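Local coordinates for integron cassette protein (Vibrio cholerae, PDB 3FY6), which is of unknown function, is encoded in a mobile integron gene cassette, and assembles as two copies of a small alpha+beta fold, at residues Met36-Gly41 with Asn79-Ala84; Ile65-Asn68 with Tyr72-Glu75; Asn15-Arg20 with Lys111-Lys116. All coordinates share one frame; numbering follows the deposited sequence.

Contact 1. Residues Met36-Gly41 with Asn79-Ala84; sequences MEISMG and NLFQHA
Phe81 leans from helix 77-89 toward strand 35-40 and meets Ile38 there, its ring atom CD2 lying 3.8 Å from Ile38 CD1. The methyl comes up to the ring at a slant. Both partners bring CG or CG1 round beside the backbone N, anti to the carbonyl carbon (chi1 -80° in Phe81, -56° in Ile38), and the extended second torsion of Ile38 makes CD1 the atom that touches. The other part of Phe81 in play is near its backbone: Met36, a selenomethionine, brings SE to 4.0 Å from Phe81 O and, less closely, to 4.3 Å from Phe81 CB. These are van der Waals contacts, and the seam between strand and helix is apolar in character. At Gln82 the approach is again to the helix backbone, with Met36 CE 4.0 Å from Gln82 CA. Met36 runs straight out from the strand through its first two torsions and then bends at the third, which lays the terminal methyl against the helix backbone, equally far from Phe81 O and Gln82 CA. The amide of Gln82 leads away from Met36, and its OE1 accepts a hydrogen bond from Trp57 NE1. The segment axes approach to 10.3 Å with their directions 135° apart, midway between perpendicular and antiparallel, and bury 153 Å² between them. This is core packing of a helix on an antiparallel sheet. Strand 35-40 sits in the middle of that sheet, bonded through its backbone to strands 23-31 and 43-50, while Phe81 extends the same apolar layer to Val29 and to Val105 of helix 95-114. Beyond the contact, His83 stacks on Tyr125 of the second subunit, so helix 77-89 joins the sheet, its neighbouring helix and the dimer interface.

Contact 2. Residues Ile65-Asn68 with Tyr72-Glu75; sequences IMNN and YPPE
Met66 and Pro73 meet across a helix-loop-helix connection, in which the chain leaves helix 62-67, doubles back, and runs through two successive prolines toward helix 77-89. Their packing is the tight half of the contact. Met66, a selenomethionine whose chain is extended beyond CG, sets SE 3.6 Å from Pro73 CG and 4.0 Å from Pro73 CB, crossing the proline ring at a slant. Both residues are buried, Met66 also touching Tyr27 of strand 23-31 and Pro73 touching Val109 of helix 95-114, which makes this end of the loop part of the core.

The half formed by Asn67 and Tyr72 is looser, partly exposed, and bridged by a water. Asn67 ND2 approaches Tyr72 CD1 to 3.5 Å, with the amide and ring planes 37° apart. That amide nitrogen is committed to the backbone O of Val71, which fixes how the group is turned beside the ring. The tyrosine ring also meets Phe126 edge-to-face. Further out, the water links the two segments, lying 2.7 Å from Tyr72 OH and donating a hydrogen bond to Asn67 O at 2.9 Å.

Contact 3. Residues Asn15-Arg20 with Lys111-Lys116; sequences NIYSPR and KVTEAK
The aromatic ring of Tyr17 receives Thr113 at its edge, near the ring plane, with CD2 of the tyrosine 4.3 Å from CG2 of the threonine. The same tyrosine meets His24 edge-to-face and touches Asn110 of helix 95-114. Pro19 presents the outer corner of its own ring to the same methyl, CG lying 3.9 Å from Thr113 CG2. One methyl group thus packs against the last part of the strand, at Tyr17, and the loop just after it, at Pro19, and it lies 4.2 Å from Tyr17 O as well. Its position follows from the threonine rotamer: OG1 lies beside the backbone N (chi1 -63°), which puts CG2 anti to that N and facing the 15-20 segment.

The polar part of the contact passes through water. A single molecule donates to Tyr17 O at 2.7 Å and lies 2.6 Å from Thr113 OG1, joining the edge strand to the last turn of helix 95-114. Thr113 OG1 has a second partner in Val109 O, one turn back along the helix, which ties the hydroxyl to its own backbone as well as to the bridge. Lys116, just beyond the helix, extends its side chain toward the C-terminus, where NZ bonds Phe126 O and the ammonium makes a cation-pi contact with the Phe126 ring.

Here the outermost strand 10-18 closes onto helix 95-114 at the protein surface, and only 124 Å² is buried. A threonine serves both sides of this chemistry: its methyl supplies the apolar touch and its hydroxyl a water-mediated link, consistent with a lightly packed, partly hydrated seam.

The three contacts are nested along the chain: contact 2 lies inside the loop closed by contact 1, and contact 1 inside that closed by contact 3. Contacts 2 and 3 have centres 10 Å apart and touch directly, through a probable hydrogen bond of 2.9 Å between Asn68 O and Arg20 NH1 and through packing of Tyr72 O on Val112 CG1 at 3.5 Å. Contact 1 sits nearest the middle of the chain, its centre about 13 Å from that of contact 2 and 18 Å from that of contact 3. With the function unknown, none of these contacts can be assigned to an active site. All three contacts have residues reaching the second subunit, so they border the dimer interface.

Contact 1. Residues Met36-Gly41 with Asn79-Ala84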
loop_
_atom_site.group_PDB
_atom_site.type_symbol
_atom_site.label_atom_id
_atom_site.label_comp_id
_atom_site.label_asym_id
_atom_site.label_seq_id
_atom_site.Cartn_x
_atom_site.Cartn_y
_atom_site.Cartn_z
HETATM N N MSE A 36 -3.674 -17.063 13.078
HETATM C CA MSE A 36 -3.328 -17.264 11.676
HETATM C C MSE A 36 -1.834 -17.025 11.507
HETATM O O MSE A 36 -1.271 -16.147 12.157
HETATM C CB MSE A 36 -4.111 -16.305 10.772
HETATM C CG MSE A 36 -3.614 -16.262 9.327
HETATM SE SE MSE A 36 -4.461 -14.821 8.283
HETATM C CE MSE A 36 -4.680 -13.553 9.691
ATOM N N GLU A 37 -1.198 -17.810 10.644
ATOM C CA GLU A 37 0.199 -17.579 10.302
ATOM C C GLU A 37 0.371 -17.416 8.805
ATOM O O GLU A 37 -0.376 -17.990 8.017
ATOM C CB GLU A 37 1.092 -18.704 10.820
ATOM C CG GLU A 37 1.107 -18.816 12.335
ATOM C CD GLU A 37 2.148 -19.793 12.844
ATOM O OE1 GLU A 37 2.639 -20.626 12.048
ATOM O OE2 GLU A 37 2.476 -19.724 14.047
ATOM N N ILE A 38 1.349 -16.604 8.424
ATOM C CA ILE A 38 1.684 -16.395 7.024
ATOM C C ILE A 38 3.177 -16.610 6.876
ATOM O O ILE A 38 3.983 -15.931 7.530
ATOM C CB ILE A 38 1.331 -14.976 6.555
ATOM C CG1 ILE A 38 -0.151 -14.680 6.817
ATOM C CG2 ILE A 38 1.670 -14.788 5.079
ATOM C CD1 ILE A 38 -0.448 -13.190 6.968
ATOM N N SER A 39 3.539 -17.569 6.032
ATOM C CA SER A 39 4.938 -17.928 5.831
ATOM C C SER A 39 5.397 -17.654 4.410
ATOM O O SER A 39 4.671 -17.890 3.447
ATOM C CB SER A 39 5.158 -19.408 6.158
ATOM O OG SER A 39 5.013 -19.645 7.546
HETATM N N MSE A 40 6.619 -17.155 4.296
HETATM C CA MSE A 40 7.280 -16.995 3.018
HETATM C C MSE A 40 8.675 -17.525 3.259
HETATM O O MSE A 40 9.458 -16.910 3.986
HETATM C CB MSE A 40 7.348 -15.517 2.636
HETATM C CG MSE A 40 7.282 -15.254 1.131
HETATM SE SE MSE A 40 8.893 -15.678 0.094
HETATM C CE MSE A 40 10.255 -15.000 1.318
ATOM N N GLY A 41 8.983 -18.680 2.682
ATOM C CA GLY A 41 10.263 -19.314 2.935
ATOM C C GLY A 41 10.466 -19.560 4.417
ATOM O O GLY A 41 9.662 -20.232 5.058
ATOM N N ASN A 79 -4.783 -6.243 6.713
ATOM C CA ASN A 79 -6.100 -6.121 7.300
ATOM C C ASN A 79 -7.100 -6.984 6.522
ATOM O O ASN A 79 -7.969 -7.625 7.114
ATOM C CB ASN A 79 -6.528 -4.644 7.326
ATOM C CG ASN A 79 -7.926 -4.454 7.878
ATOM O OD1 ASN A 79 -8.892 -4.378 7.127
ATOM N ND2 ASN A 79 -8.045 -4.398 9.199
ATOM N N LEU A 80 -6.959 -7.025 5.202
ATOM C CA LEU A 80 -7.780 -7.939 4.389
ATOM C C LEU A 80 -7.567 -9.398 4.786
ATOM O O LEU A 80 -8.530 -10.146 4.943
ATOM C CB LEU A 80 -7.495 -7.778 2.899
ATOM C CG LEU A 80 -7.754 -6.406 2.275
ATOM C CD1 LEU A 80 -7.860 -6.554 0.768
ATOM C CD2 LEU A 80 -9.008 -5.759 2.847
ATOM N N PHE A 81 -6.311 -9.815 4.948
ATOM C CA PHE A 81 -6.059 -11.184 5.404
ATOM C C PHE A 81 -6.768 -11.428 6.730
ATOM O O PHE A 81 -7.386 -12.473 6.933
ATOM C CB PHE A 81 -4.569 -11.450 5.584
ATOM C CG PHE A 81 -3.837 -11.752 4.304
ATOM C CD1 PHE A 81 -3.869 -10.868 3.235
ATOM C CD2 PHE A 81 -3.077 -12.904 4.190
ATOM C CE1 PHE A 81 -3.166 -11.140 2.064
ATOM C CE2 PHE A 81 -2.375 -13.184 3.028
ATOM C CZ PHE A 81 -2.421 -12.300 1.962
ATOM N N GLN A 82 -6.651 -10.466 7.641
ATOM C CA GLN A 82 -7.283 -10.589 8.947
ATOM C C GLN A 82 -8.785 -10.798 8.789
ATOM O O GLN A 82 -9.382 -11.623 9.476
ATOM C CB GLN A 82 -7.008 -9.351 9.801
ATOM C CG GLN A 82 -7.790 -9.315 11.106
ATOM C CD GLN A 82 -7.479 -8.068 11.921
ATOM O OE1 GLN A 82 -6.410 -7.946 12.518
ATOM N NE2 GLN A 82 -8.416 -7.143 11.957
ATOM N N HIS A 83 -9.390 -10.050 7.876
ATOM C CA HIS A 83 -10.832 -10.110 7.701
ATOM C C HIS A 83 -11.255 -11.486 7.218
ATOM O O HIS A 83 -12.151 -12.091 7.784
ATOM C CB HIS A 83 -11.330 -9.033 6.736
ATOM C CG HIS A 83 -12.812 -9.080 6.495
ATOM N ND1 HIS A 83 -13.734 -8.926 7.503
ATOM C CD2 HIS A 83 -13.525 -9.274 5.359
ATOM C CE1 HIS A 83 -14.956 -9.011 7.001
ATOM N NE2 HIS A 83 -14.857 -9.223 5.701
ATOM N N ALA A 84 -10.611 -11.978 6.169
ATOM C CA ALA A 84 -10.945 -13.294 5.651
ATOM C C ALA A 84 -10.828 -14.353 6.749
ATOM O O ALA A 84 -11.688 -15.237 6.880
ATOM C CB ALA A 84 -10.056 -13.639 4.473
#

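Contact 2. Residues Ile65-Asn68 with Tyr72-Glu75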
loop_
_atom_site.group_PDB
_atom_site.type_symbol
_atom_site.label_atom_id
_atom_site.label_comp_id
_atom_site.label_asym_id
_atom_site.label_seq_id
_atom_site.Cartn_x
_atom_site.Cartn_y
_atom_site.Cartn_z
ATOM N N ILE A 65 7.497 -8.041 4.915
ATOM C CA ILE A 65 8.084 -9.245 4.315
ATOM C C ILE A 65 7.956 -9.225 2.795
ATOM O O ILE A 65 8.857 -9.661 2.085
ATOM C CB ILE A 65 7.564 -10.579 4.942
ATOM C CG1 ILE A 65 6.098 -10.830 4.616
ATOM C CG2 ILE A 65 7.764 -10.575 6.459
ATOM C CD1 ILE A 65 5.488 -11.978 5.429
HETATM N N MSE A 66 6.847 -8.689 2.295
HETATM C CA MSE A 66 6.696 -8.511 0.859
HETATM C C MSE A 66 7.678 -7.480 0.271
HETATM O O MSE A 66 8.119 -7.628 -0.876
HETATM C CB MSE A 66 5.251 -8.160 0.508
HETATM C CG MSE A 66 4.279 -9.305 0.763
HETATM SE SE MSE A 66 2.549 -8.900 -0.033
HETATM C CE MSE A 66 1.561 -10.518 0.461
ATOM N N ASN A 67 8.012 -6.441 1.043
ATOM C CA ASN A 67 8.972 -5.436 0.593
ATOM C C ASN A 67 10.296 -6.131 0.320
ATOM O O ASN A 67 11.047 -5.742 -0.559
ATOM C CB ASN A 67 9.193 -4.335 1.648
ATOM C CG ASN A 67 8.067 -3.291 1.687
ATOM O OD1 ASN A 67 8.081 -2.403 2.532
ATOM N ND2 ASN A 67 7.093 -3.405 0.786
ATOM N N ASN A 68 10.568 -7.175 1.090
ATOM C CA ASN A 68 11.787 -7.945 0.905
ATOM C C ASN A 68 11.818 -8.682 -0.433
ATOM O O ASN A 68 12.889 -8.986 -0.952
ATOM C CB ASN A 68 11.996 -8.905 2.074
ATOM C CG ASN A 68 12.538 -8.204 3.302
ATOM O OD1 ASN A 68 13.143 -7.136 3.198
ATOM N ND2 ASN A 68 12.322 -8.794 4.472
ATOM N N TYR A 72 5.358 -4.112 -3.259
ATOM C CA TYR A 72 4.819 -2.983 -2.502
ATOM C C TYR A 72 3.303 -3.021 -2.561
ATOM O O TYR A 72 2.689 -2.396 -3.423
ATOM C CB TYR A 72 5.387 -1.665 -3.067
ATOM C CG TYR A 72 6.892 -1.738 -3.116
ATOM C CD1 TYR A 72 7.653 -1.412 -2.000
ATOM C CD2 TYR A 72 7.550 -2.232 -4.239
ATOM C CE1 TYR A 72 9.033 -1.525 -2.018
ATOM C CE2 TYR A 72 8.928 -2.347 -4.269
ATOM C CZ TYR A 72 9.665 -1.990 -3.156
ATOM O OH TYR A 72 11.038 -2.105 -3.173
ATOM N N PRO A 73 2.694 -3.775 -1.636
ATOM C CA PRO A 73 1.258 -4.045 -1.629
ATOM C C PRO A 73 0.528 -2.874 -1.003
ATOM O O PRO A 73 1.137 -2.113 -0.258
ATOM C CB PRO A 73 1.133 -5.255 -0.692
ATOM C CG PRO A 73 2.458 -5.345 0.051
ATOM C CD PRO A 73 3.333 -4.213 -0.387
ATOM N N PRO A 74 -0.765 -2.724 -1.296
ATOM C CA PRO A 74 -1.524 -1.678 -0.604
ATOM C C PRO A 74 -1.398 -1.882 0.908
ATOM O O PRO A 74 -1.273 -3.018 1.372
ATOM C CB PRO A 74 -2.954 -1.927 -1.069
ATOM C CG PRO A 74 -2.795 -2.635 -2.405
ATOM C CD PRO A 74 -1.591 -3.491 -2.245
ATOM N N GLU A 75 -1.402 -0.797 1.671
ATOM C CA GLU A 75 -1.171 -0.888 3.110
ATOM C C GLU A 75 -2.265 -1.693 3.835
ATOM O O GLU A 75 -2.007 -2.311 4.862
ATOM C CB GLU A 75 -1.024 0.516 3.715
ATOM C CG GLU A 75 -1.413 0.628 5.193
ATOM C CD GLU A 75 -0.411 -0.034 6.132
ATOM O OE1 GLU A 75 0.796 -0.045 5.805
ATOM O OE2 GLU A 75 -0.832 -0.534 7.201
HETATM O O HOH W 1 12.471 -3.245 -1.164
#

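Contact 3. Residues Asn15-Arg20 with Lys111-Lys116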
loop_
_atom_site.group_PDB
_atom_site.type_symbol
_atom_site.label_atom_id
_atom_site.label_comp_id
_atom_site.label_asym_id
_atom_site.label_seq_id
_atom_site.Cartn_x
_atom_site.Cartn_y
_atom_site.Cartn_z
ATOM N N ASN A 15 0.139 -17.070 -4.521
ATOM C CA ASN A 15 1.252 -16.889 -5.443
ATOM C C ASN A 15 1.514 -15.412 -5.723
ATOM O O ASN A 15 0.754 -14.760 -6.442
ATOM C CB ASN A 15 0.981 -17.648 -6.742
ATOM C CG ASN A 15 0.520 -19.082 -6.492
ATOM O OD1 ASN A 15 -0.554 -19.484 -6.930
ATOM N ND2 ASN A 15 1.322 -19.842 -5.764
ATOM N N ILE A 16 2.586 -14.889 -5.143
ATOM C CA ILE A 16 2.874 -13.459 -5.241
ATOM C C ILE A 16 4.081 -13.193 -6.140
ATOM O O ILE A 16 5.185 -13.652 -5.855
ATOM C CB ILE A 16 3.152 -12.858 -3.847
ATOM C CG1 ILE A 16 1.982 -13.156 -2.893
ATOM C CG2 ILE A 16 3.424 -11.351 -3.953
ATOM C CD1 ILE A 16 0.730 -12.342 -3.181
ATOM N N TYR A 17 3.884 -12.433 -7.211
ATOM C CA TYR A 17 4.983 -12.186 -8.141
ATOM C C TYR A 17 6.039 -11.267 -7.547
ATOM O O TYR A 17 5.723 -10.191 -7.041
ATOM C CB TYR A 17 4.499 -11.625 -9.481
ATOM C CG TYR A 17 5.650 -11.491 -10.445
ATOM C CD1 TYR A 17 6.115 -12.599 -11.153
ATOM C CD2 TYR A 17 6.315 -10.278 -10.603
ATOM C CE1 TYR A 17 7.197 -12.498 -12.011
ATOM C CE2 TYR A 17 7.410 -10.162 -11.472
ATOM C CZ TYR A 17 7.838 -11.278 -12.167
ATOM O OH TYR A 17 8.903 -11.181 -13.020
ATOM N N SER A 18 7.295 -11.696 -7.623
ATOM C CA SER A 18 8.420 -10.945 -7.083
ATOM C C SER A 18 9.419 -10.576 -8.172
ATOM O O SER A 18 10.065 -11.451 -8.746
ATOM C CB SER A 18 9.150 -11.771 -6.022
ATOM O OG SER A 18 10.454 -11.246 -5.791
ATOM N N PRO A 19 9.573 -9.277 -8.438
ATOM C CA PRO A 19 10.551 -8.803 -9.422
ATOM C C PRO A 19 11.968 -9.129 -8.970
ATOM O O PRO A 19 12.887 -9.158 -9.781
ATOM C CB PRO A 19 10.354 -7.284 -9.418
ATOM C CG PRO A 19 8.988 -7.069 -8.847
ATOM C CD PRO A 19 8.789 -8.176 -7.856
ATOM N N ARG A 20 12.140 -9.364 -7.675
ATOM C CA ARG A 20 13.457 -9.655 -7.138
ATOM C C ARG A 20 13.914 -11.070 -7.511
ATOM O O ARG A 20 15.105 -11.313 -7.707
ATOM C CB ARG A 20 13.476 -9.466 -5.619
ATOM C CG ARG A 20 14.844 -9.744 -4.998
ATOM C CD ARG A 20 14.877 -9.473 -3.498
ATOM N NE ARG A 20 16.233 -9.624 -2.973
ATOM C CZ ARG A 20 16.526 -9.910 -1.707
ATOM N NH1 ARG A 20 15.557 -10.088 -0.820
ATOM N NH2 ARG A 20 17.795 -10.030 -1.330
ATOM N N LYS A 111 -1.515 -7.278 -9.488
ATOM C CA LYS A 111 -1.853 -6.180 -10.391
ATOM C C LYS A 111 -1.129 -4.879 -10.010
ATOM O O LYS A 111 -0.712 -4.112 -10.872
ATOM C CB LYS A 111 -3.368 -5.955 -10.429
ATOM C CG LYS A 111 -4.125 -7.008 -11.234
ATOM C CD LYS A 111 -5.619 -6.706 -11.219
ATOM C CE LYS A 111 -6.464 -7.894 -11.669
ATOM N NZ LYS A 111 -7.922 -7.639 -11.434
ATOM N N VAL A 112 -1.005 -4.639 -8.712
ATOM C CA VAL A 112 -0.303 -3.472 -8.195
ATOM C C VAL A 112 1.155 -3.492 -8.658
ATOM O O VAL A 112 1.668 -2.510 -9.201
ATOM C CB VAL A 112 -0.378 -3.450 -6.660
ATOM C CG1 VAL A 112 0.485 -2.308 -6.079
ATOM C CG2 VAL A 112 -1.843 -3.300 -6.223
ATOM N N THR A 113 1.807 -4.633 -8.457
ATOM C CA THR A 113 3.197 -4.823 -8.848
ATOM C C THR A 113 3.376 -4.577 -10.343
ATOM O O THR A 113 4.269 -3.841 -10.765
ATOM C CB THR A 113 3.650 -6.253 -8.502
ATOM O OG1 THR A 113 3.581 -6.431 -7.081
ATOM C CG2 THR A 113 5.092 -6.513 -8.997
ATOM N N GLU A 114 2.501 -5.189 -11.135
ATOM C CA GLU A 114 2.532 -5.064 -12.585
ATOM C C GLU A 114 2.366 -3.604 -13.028
ATOM O O GLU A 114 2.955 -3.178 -14.019
ATOM C CB GLU A 114 1.442 -5.950 -13.209
ATOM C CG GLU A 114 1.235 -5.761 -14.704
ATOM C CD GLU A 114 0.005 -6.508 -15.231
ATOM O OE1 GLU A 114 -0.985 -6.673 -14.476
ATOM O OE2 GLU A 114 0.027 -6.928 -16.411
ATOM N N ALA A 115 1.575 -2.841 -12.282
ATOM C CA ALA A 115 1.292 -1.457 -12.646
ATOM C C ALA A 115 2.260 -0.442 -12.031
ATOM O O ALA A 115 2.104 0.752 -12.225
ATOM C CB ALA A 115 -0.155 -1.102 -12.272
ATOM N N LYS A 116 3.243 -0.908 -11.276
ATOM C CA LYS A 116 4.196 -0.003 -10.639
ATOM C C LYS A 116 4.839 0.948 -11.660
ATOM O O LYS A 116 5.183 0.535 -12.755
ATOM C CB LYS A 116 5.278 -0.811 -9.928
ATOM C CG LYS A 116 6.173 -0.010 -9.000
ATOM C CD LYS A 116 7.166 -0.916 -8.272
ATOM C CE LYS A 116 8.252 -1.421 -9.210
ATOM N NZ LYS A 116 9.185 -2.373 -8.533
HETATM O O HOH W 2 3.314 -9.031 -6.736
#